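Local coordinates for protein nicotinate-nucleotide diphosphorylase (Carboxylating) (Streptococcus pyogenes GA06023, PDB 5HUO) that catalyses the conversion of quinolinate and phosphoribosyl diphosphate to nicotinate mononucleotide, carbon dioxide and diphosphate in NAD(+) biosynthesis, working as a hexamer of three dimers, at residues F85-N99 with V115-E129. Sequence-based numbering, arbitrary orientation.
Sequences FQRVFTLFDEVTFQN and VLEIIGSVRSLLTCE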
loop_
_atom_site.group_PDB
_atom_site.type_symbol
_atom_site.label_atom_id
_atom_site.label_comp_id
_atom_site.label_asym_id
_atom_site.label_seq_id
_atom_site.Cartn_x
_atom_site.Cartn_y
_atom_site.Cartn_z
ATOM N N PHE A 85 3.140 -16.576 -16.106
ATOM C CA PHE A 85 2.558 -16.155 -17.416
ATOM C C PHE A 85 1.032 -16.222 -17.404
ATOM O O PHE A 85 0.352 -15.256 -17.710
ATOM C CB PHE A 85 3.096 -17.045 -18.541
ATOM C CG PHE A 85 2.423 -16.839 -19.852
ATOM C CD1 PHE A 85 2.885 -15.895 -20.733
ATOM C CD2 PHE A 85 1.343 -17.605 -20.214
ATOM C CE1 PHE A 85 2.241 -15.703 -21.949
ATOM C CE2 PHE A 85 0.736 -17.463 -21.436
ATOM C CZ PHE A 85 1.164 -16.503 -22.306
ATOM N N GLN A 86 0.542 -17.359 -16.968
ATOM C CA GLN A 86 -0.902 -17.582 -16.913
ATOM C C GLN A 86 -1.617 -16.595 -15.978
ATOM O O GLN A 86 -2.719 -16.120 -16.251
ATOM C CB GLN A 86 -1.227 -19.024 -16.476
ATOM C CG GLN A 86 -0.820 -20.025 -17.520
ATOM C CD GLN A 86 -1.181 -21.450 -17.180
ATOM O OE1 GLN A 86 -0.294 -22.284 -16.977
ATOM N NE2 GLN A 86 -2.458 -21.745 -17.097
ATOM N N ARG A 87 -0.981 -16.363 -14.838
ATOM C CA ARG A 87 -1.606 -15.587 -13.746
ATOM C C ARG A 87 -1.822 -14.138 -14.139
ATOM O O ARG A 87 -2.764 -13.514 -13.732
ATOM C CB ARG A 87 -0.761 -15.701 -12.466
ATOM C CG ARG A 87 -1.400 -15.045 -11.267
ATOM C CD ARG A 87 -2.732 -15.650 -10.912
ATOM N NE ARG A 87 -3.272 -15.070 -9.712
ATOM C CZ ARG A 87 -4.567 -15.005 -9.402
ATOM N NH1 ARG A 87 -4.967 -14.396 -8.308
ATOM N NH2 ARG A 87 -5.482 -15.520 -10.153
ATOM N N VAL A 88 -0.968 -13.636 -14.988
ATOM C CA VAL A 88 -1.132 -12.266 -15.490
ATOM C C VAL A 88 -2.509 -12.108 -16.138
ATOM O O VAL A 88 -3.206 -11.109 -15.908
ATOM C CB VAL A 88 -0.058 -11.882 -16.505
ATOM C CG1 VAL A 88 -0.342 -10.522 -17.103
ATOM C CG2 VAL A 88 1.307 -11.862 -15.868
ATOM N N PHE A 89 -2.896 -13.085 -16.946
ATOM C CA PHE A 89 -4.235 -13.050 -17.638
ATOM C C PHE A 89 -5.381 -13.190 -16.657
ATOM O O PHE A 89 -6.328 -12.476 -16.683
ATOM C CB PHE A 89 -4.363 -14.155 -18.684
ATOM C CG PHE A 89 -3.397 -14.036 -19.807
ATOM C CD1 PHE A 89 -3.686 -13.267 -20.900
ATOM C CD2 PHE A 89 -2.154 -14.664 -19.741
ATOM C CE1 PHE A 89 -2.763 -13.111 -21.920
ATOM C CE2 PHE A 89 -1.223 -14.525 -20.755
ATOM C CZ PHE A 89 -1.545 -13.757 -21.853
ATOM N N THR A 90 -5.215 -14.106 -15.753
ATOM C CA THR A 90 -6.231 -14.471 -14.779
ATOM C C THR A 90 -6.568 -13.393 -13.729
ATOM O O THR A 90 -7.691 -13.296 -13.272
ATOM C CB THR A 90 -5.778 -15.754 -14.097
ATOM O OG1 THR A 90 -5.925 -16.791 -15.050
ATOM C CG2 THR A 90 -6.620 -16.100 -12.997
ATOM N N LEU A 91 -5.584 -12.613 -13.324
ATOM C CA LEU A 91 -5.831 -11.428 -12.491
ATOM C C LEU A 91 -6.612 -10.320 -13.211
ATOM O O LEU A 91 -7.372 -9.584 -12.594
ATOM C CB LEU A 91 -4.530 -10.806 -12.089
ATOM C CG LEU A 91 -3.718 -11.551 -11.056
ATOM C CD1 LEU A 91 -2.347 -10.889 -10.992
ATOM C CD2 LEU A 91 -4.391 -11.500 -9.701
ATOM N N PHE A 92 -6.429 -10.251 -14.521
ATOM C CA PHE A 92 -7.045 -9.224 -15.366
ATOM C C PHE A 92 -8.488 -9.541 -15.794
ATOM O O PHE A 92 -9.339 -8.653 -15.843
ATOM C CB PHE A 92 -6.199 -9.037 -16.618
ATOM C CG PHE A 92 -6.521 -7.795 -17.413
ATOM C CD1 PHE A 92 -5.950 -6.571 -17.095
ATOM C CD2 PHE A 92 -7.369 -7.868 -18.497
ATOM C CE1 PHE A 92 -6.250 -5.421 -17.830
ATOM C CE2 PHE A 92 -7.673 -6.734 -19.242
ATOM C CZ PHE A 92 -7.112 -5.499 -18.914
ATOM N N ASP A 93 -8.752 -10.796 -16.098
ATOM C CA ASP A 93 -10.027 -11.182 -16.669
ATOM C C ASP A 93 -10.225 -12.692 -16.566
ATOM O O ASP A 93 -9.414 -13.387 -16.021
ATOM C CB ASP A 93 -10.102 -10.678 -18.135
ATOM C CG ASP A 93 -11.532 -10.686 -18.709
ATOM O OD1 ASP A 93 -12.499 -10.610 -17.911
ATOM O OD2 ASP A 93 -11.714 -10.875 -19.927
ATOM N N GLU A 94 -11.350 -13.168 -17.078
ATOM C CA GLU A 94 -11.655 -14.593 -17.104
ATOM C C GLU A 94 -11.036 -15.166 -18.349
ATOM O O GLU A 94 -11.389 -14.804 -19.470
ATOM C CB GLU A 94 -13.138 -14.840 -17.099
ATOM C CG GLU A 94 -13.782 -14.622 -15.746
ATOM C CD GLU A 94 -14.852 -15.658 -15.430
ATOM O OE1 GLU A 94 -15.828 -15.291 -14.751
ATOM O OE2 GLU A 94 -14.725 -16.845 -15.830
ATOM N N VAL A 95 -10.039 -15.998 -18.139
ATOM C CA VAL A 95 -9.249 -16.522 -19.219
ATOM C C VAL A 95 -8.973 -17.949 -18.923
ATOM O O VAL A 95 -8.634 -18.300 -17.806
ATOM C CB VAL A 95 -7.916 -15.763 -19.361
ATOM C CG1 VAL A 95 -7.020 -16.386 -20.419
ATOM C CG2 VAL A 95 -8.162 -14.300 -19.727
ATOM N N THR A 96 -9.081 -18.787 -19.934
ATOM C CA THR A 96 -8.776 -20.224 -19.781
ATOM C C THR A 96 -7.630 -20.637 -20.668
ATOM O O THR A 96 -7.261 -19.901 -21.583
ATOM C CB THR A 96 -9.991 -21.095 -20.092
ATOM O OG1 THR A 96 -10.456 -20.814 -21.414
ATOM C CG2 THR A 96 -11.093 -20.802 -19.096
ATOM N N PHE A 97 -7.081 -21.809 -20.396
ATOM C CA PHE A 97 -5.915 -22.254 -21.136
ATOM C C PHE A 97 -6.052 -23.652 -21.602
ATOM O O PHE A 97 -6.756 -24.424 -21.035
ATOM C CB PHE A 97 -4.678 -22.155 -20.276
ATOM C CG PHE A 97 -4.423 -20.776 -19.750
ATOM C CD1 PHE A 97 -3.659 -19.891 -20.464
ATOM C CD2 PHE A 97 -4.964 -20.360 -18.564
ATOM C CE1 PHE A 97 -3.433 -18.600 -19.980
ATOM C CE2 PHE A 97 -4.722 -19.081 -18.092
ATOM C CZ PHE A 97 -3.974 -18.203 -18.798
ATOM N N GLN A 98 -5.365 -23.963 -22.665
ATOM C CA GLN A 98 -5.254 -25.316 -23.145
ATOM C C GLN A 98 -3.774 -25.603 -23.295
ATOM O O GLN A 98 -3.030 -24.776 -23.830
ATOM C CB GLN A 98 -5.954 -25.471 -24.462
ATOM C CG GLN A 98 -7.437 -25.767 -24.346
ATOM C CD GLN A 98 -8.188 -25.597 -25.677
ATOM O OE1 GLN A 98 -7.598 -25.393 -26.744
ATOM N NE2 GLN A 98 -9.481 -25.716 -25.615
ATOM N N ASN A 99 -3.357 -26.789 -22.871
ATOM C CA ASN A 99 -1.956 -27.175 -22.927
ATOM C C ASN A 99 -1.849 -28.538 -23.627
ATOM O O ASN A 99 -1.636 -29.559 -22.975
ATOM C CB ASN A 99 -1.359 -27.229 -21.512
ATOM C CG ASN A 99 0.155 -27.281 -21.505
ATOM O OD1 ASN A 99 0.829 -27.589 -22.521
ATOM N ND2 ASN A 99 0.704 -27.026 -20.371
ATOM N N VAL A 115 3.505 -24.075 -26.694
ATOM C CA VAL A 115 3.547 -24.210 -25.249
ATOM C C VAL A 115 2.154 -24.114 -24.601
ATOM O O VAL A 115 1.796 -24.901 -23.760
ATOM C CB VAL A 115 4.442 -23.132 -24.652
ATOM C CG1 VAL A 115 4.459 -23.233 -23.127
ATOM C CG2 VAL A 115 5.859 -23.261 -25.208
ATOM N N LEU A 116 1.374 -23.156 -25.052
ATOM C CA LEU A 116 0.028 -22.937 -24.544
ATOM C C LEU A 116 -0.897 -22.307 -25.593
ATOM O O LEU A 116 -0.457 -21.563 -26.455
ATOM C CB LEU A 116 0.059 -21.979 -23.346
ATOM C CG LEU A 116 0.067 -22.526 -21.952
ATOM C CD1 LEU A 116 -0.387 -21.411 -21.031
ATOM C CD2 LEU A 116 -0.823 -23.723 -21.716
ATOM N N GLU A 117 -2.187 -22.567 -25.408
ATOM C CA GLU A 117 -3.223 -21.818 -26.045
ATOM C C GLU A 117 -3.942 -21.068 -24.989
ATOM O O GLU A 117 -4.240 -21.579 -23.937
ATOM C CB GLU A 117 -4.152 -22.730 -26.795
ATOM C CG GLU A 117 -3.581 -23.161 -28.143
ATOM C CD GLU A 117 -4.281 -24.383 -28.753
ATOM O OE1 GLU A 117 -4.853 -25.220 -28.019
ATOM O OE2 GLU A 117 -4.194 -24.510 -30.003
ATOM N N ILE A 118 -4.161 -19.805 -25.272
ATOM C CA ILE A 118 -4.849 -18.903 -24.358
ATOM C C ILE A 118 -6.230 -18.495 -24.920
ATOM O O ILE A 118 -6.313 -17.947 -26.016
ATOM C CB ILE A 118 -4.047 -17.619 -24.099
ATOM C CG1 ILE A 118 -2.681 -17.928 -23.579
ATOM C CG2 ILE A 118 -4.758 -16.738 -23.056
ATOM C CD1 ILE A 118 -1.621 -17.988 -24.649
ATOM N N ILE A 119 -7.291 -18.738 -24.142
ATOM C CA ILE A 119 -8.677 -18.492 -24.590
ATOM C C ILE A 119 -9.409 -17.503 -23.709
ATOM O O ILE A 119 -9.502 -17.672 -22.526
ATOM C CB ILE A 119 -9.530 -19.756 -24.622
ATOM C CG1 ILE A 119 -9.049 -20.696 -25.693
ATOM C CG2 ILE A 119 -10.963 -19.423 -24.928
ATOM C CD1 ILE A 119 -8.088 -21.730 -25.144
ATOM N N GLY A 120 -9.925 -16.476 -24.344
ATOM C CA GLY A 120 -10.671 -15.446 -23.655
ATOM C C GLY A 120 -11.040 -14.298 -24.581
ATOM O O GLY A 120 -10.824 -14.339 -25.790
ATOM N N SER A 121 -11.481 -13.200 -23.997
ATOM C CA SER A 121 -11.870 -12.059 -24.816
ATOM C C SER A 121 -10.628 -11.410 -25.431
ATOM O O SER A 121 -9.563 -11.355 -24.827
ATOM C CB SER A 121 -12.660 -11.016 -24.046
ATOM O OG SER A 121 -11.820 -10.358 -23.152
ATOM N N VAL A 122 -10.788 -10.910 -26.645
ATOM C CA VAL A 122 -9.676 -10.321 -27.377
ATOM C C VAL A 122 -8.959 -9.221 -26.591
ATOM O O VAL A 122 -7.735 -9.113 -26.580
ATOM C CB VAL A 122 -10.142 -9.723 -28.703
ATOM C CG1 VAL A 122 -9.009 -8.956 -29.363
ATOM C CG2 VAL A 122 -10.577 -10.806 -29.631
ATOM N N ARG A 123 -9.735 -8.383 -25.956
ATOM C CA ARG A 123 -9.156 -7.282 -25.221
ATOM C C ARG A 123 -8.254 -7.783 -24.103
ATOM O O ARG A 123 -7.172 -7.258 -23.900
ATOM C CB ARG A 123 -10.232 -6.328 -24.762
ATOM C CG ARG A 123 -10.652 -5.385 -25.881
ATOM C CD ARG A 123 -12.163 -5.188 -25.934
ATOM N NE ARG A 123 -12.552 -3.906 -26.534
ATOM C CZ ARG A 123 -12.918 -2.817 -25.852
ATOM N NH1 ARG A 123 -13.240 -1.697 -26.483
ATOM N NH2 ARG A 123 -12.956 -2.841 -24.527
ATOM N N SER A 124 -8.672 -8.825 -23.404
ATOM C CA SER A 124 -7.851 -9.397 -22.343
ATOM C C SER A 124 -6.573 -10.056 -22.875
ATOM O O SER A 124 -5.529 -9.971 -22.247
ATOM C CB SER A 124 -8.621 -10.418 -21.541
ATOM O OG SER A 124 -9.869 -9.868 -21.204
ATOM N N LEU A 125 -6.661 -10.667 -24.037
ATOM C CA LEU A 125 -5.514 -11.350 -24.560
ATOM C C LEU A 125 -4.443 -10.392 -25.002
ATOM O O LEU A 125 -3.253 -10.567 -24.685
ATOM C CB LEU A 125 -5.885 -12.267 -25.697
ATOM C CG LEU A 125 -6.978 -13.326 -25.347
ATOM C CD1 LEU A 125 -7.350 -14.071 -26.601
ATOM C CD2 LEU A 125 -6.597 -14.296 -24.293
ATOM N N LEU A 126 -4.835 -9.352 -25.714
ATOM C CA LEU A 126 -3.846 -8.438 -26.274
ATOM C C LEU A 126 -3.279 -7.476 -25.250
ATOM O O LEU A 126 -2.125 -7.151 -25.281
ATOM C CB LEU A 126 -4.427 -7.676 -27.436
ATOM C CG LEU A 126 -4.938 -8.552 -28.567
ATOM C CD1 LEU A 126 -5.301 -7.717 -29.779
ATOM C CD2 LEU A 126 -3.929 -9.613 -28.968
ATOM N N THR A 127 -4.096 -7.053 -24.326
ATOM C CA THR A 127 -3.657 -6.117 -23.346
ATOM C C THR A 127 -2.707 -6.785 -22.377
ATOM O O THR A 127 -1.793 -6.154 -21.858
ATOM C CB THR A 127 -4.878 -5.495 -22.609
ATOM O OG1 THR A 127 -5.613 -4.729 -23.557
ATOM C CG2 THR A 127 -4.473 -4.554 -21.516
ATOM N N CYS A 128 -2.976 -8.030 -22.031
ATOM C CA CYS A 128 -2.110 -8.755 -21.057
ATOM C C CYS A 128 -0.813 -9.353 -21.635
ATOM O O CYS A 128 0.048 -9.766 -20.886
ATOM C CB CYS A 128 -2.879 -9.883 -20.373
ATOM S SG CYS A 128 -4.083 -9.288 -19.217
ATOM N N GLU A 129 -0.728 -9.414 -22.944
ATOM C CA GLU A 129 0.311 -10.157 -23.633
ATOM C C GLU A 129 1.758 -9.813 -23.227
ATOM O O GLU A 129 2.522 -10.660 -22.821
ATOM C CB GLU A 129 0.118 -9.959 -25.119
ATOM C CG GLU A 129 1.290 -10.336 -26.011
ATOM C CD GLU A 129 0.985 -10.066 -27.500
ATOM O OE1 GLU A 129 1.945 -10.116 -28.308
ATOM O OE2 GLU A 129 -0.220 -9.796 -27.842
#
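Ile-118 meets the rings of Phe-85, Phe-89 and Phe-97 between a helix and an antiparallel sheet. From CB of Ile-118 the side chain divides. CG2, anti to the backbone N, lies over one face of the Phe-89 ring in a CH-pi contact, 4.3 Å from the centroid, and also touches CG1 of Val-95. The other branch starts at CG1, which lies 3.7 Å from CE1 of Phe-97 at that ring's edge; its tip, CD1, reaches the edge of the Phe-85 ring, 3.9 Å from CZ. Beneath these groups, strands 95-98 and 115-119 pair through reciprocal backbone hydrogen bonds of Thr-96 with Ile-119 and Gln-98 with Glu-117, all nearly straight. At the other end, Cys-128 makes sulfur-aromatic contacts with two rings, its SG 3.9 Å from the Phe-92 centroid and farther from that of Phe-89, both obliquely. OG of Ser-124 lies very close to OD2 of Asp-93, a bond whose modelled length is doubtful; OD2 also takes a weak bond from Ser-121, the N-cap residue of helix 122-153. Helix 82-92 thus packs against both the sheet and the start of helix 122-153 in the N-terminal domain; strand 66-73 continues the sheet beyond 114-119, and helix 35-49 touches Val-88 and Leu-91.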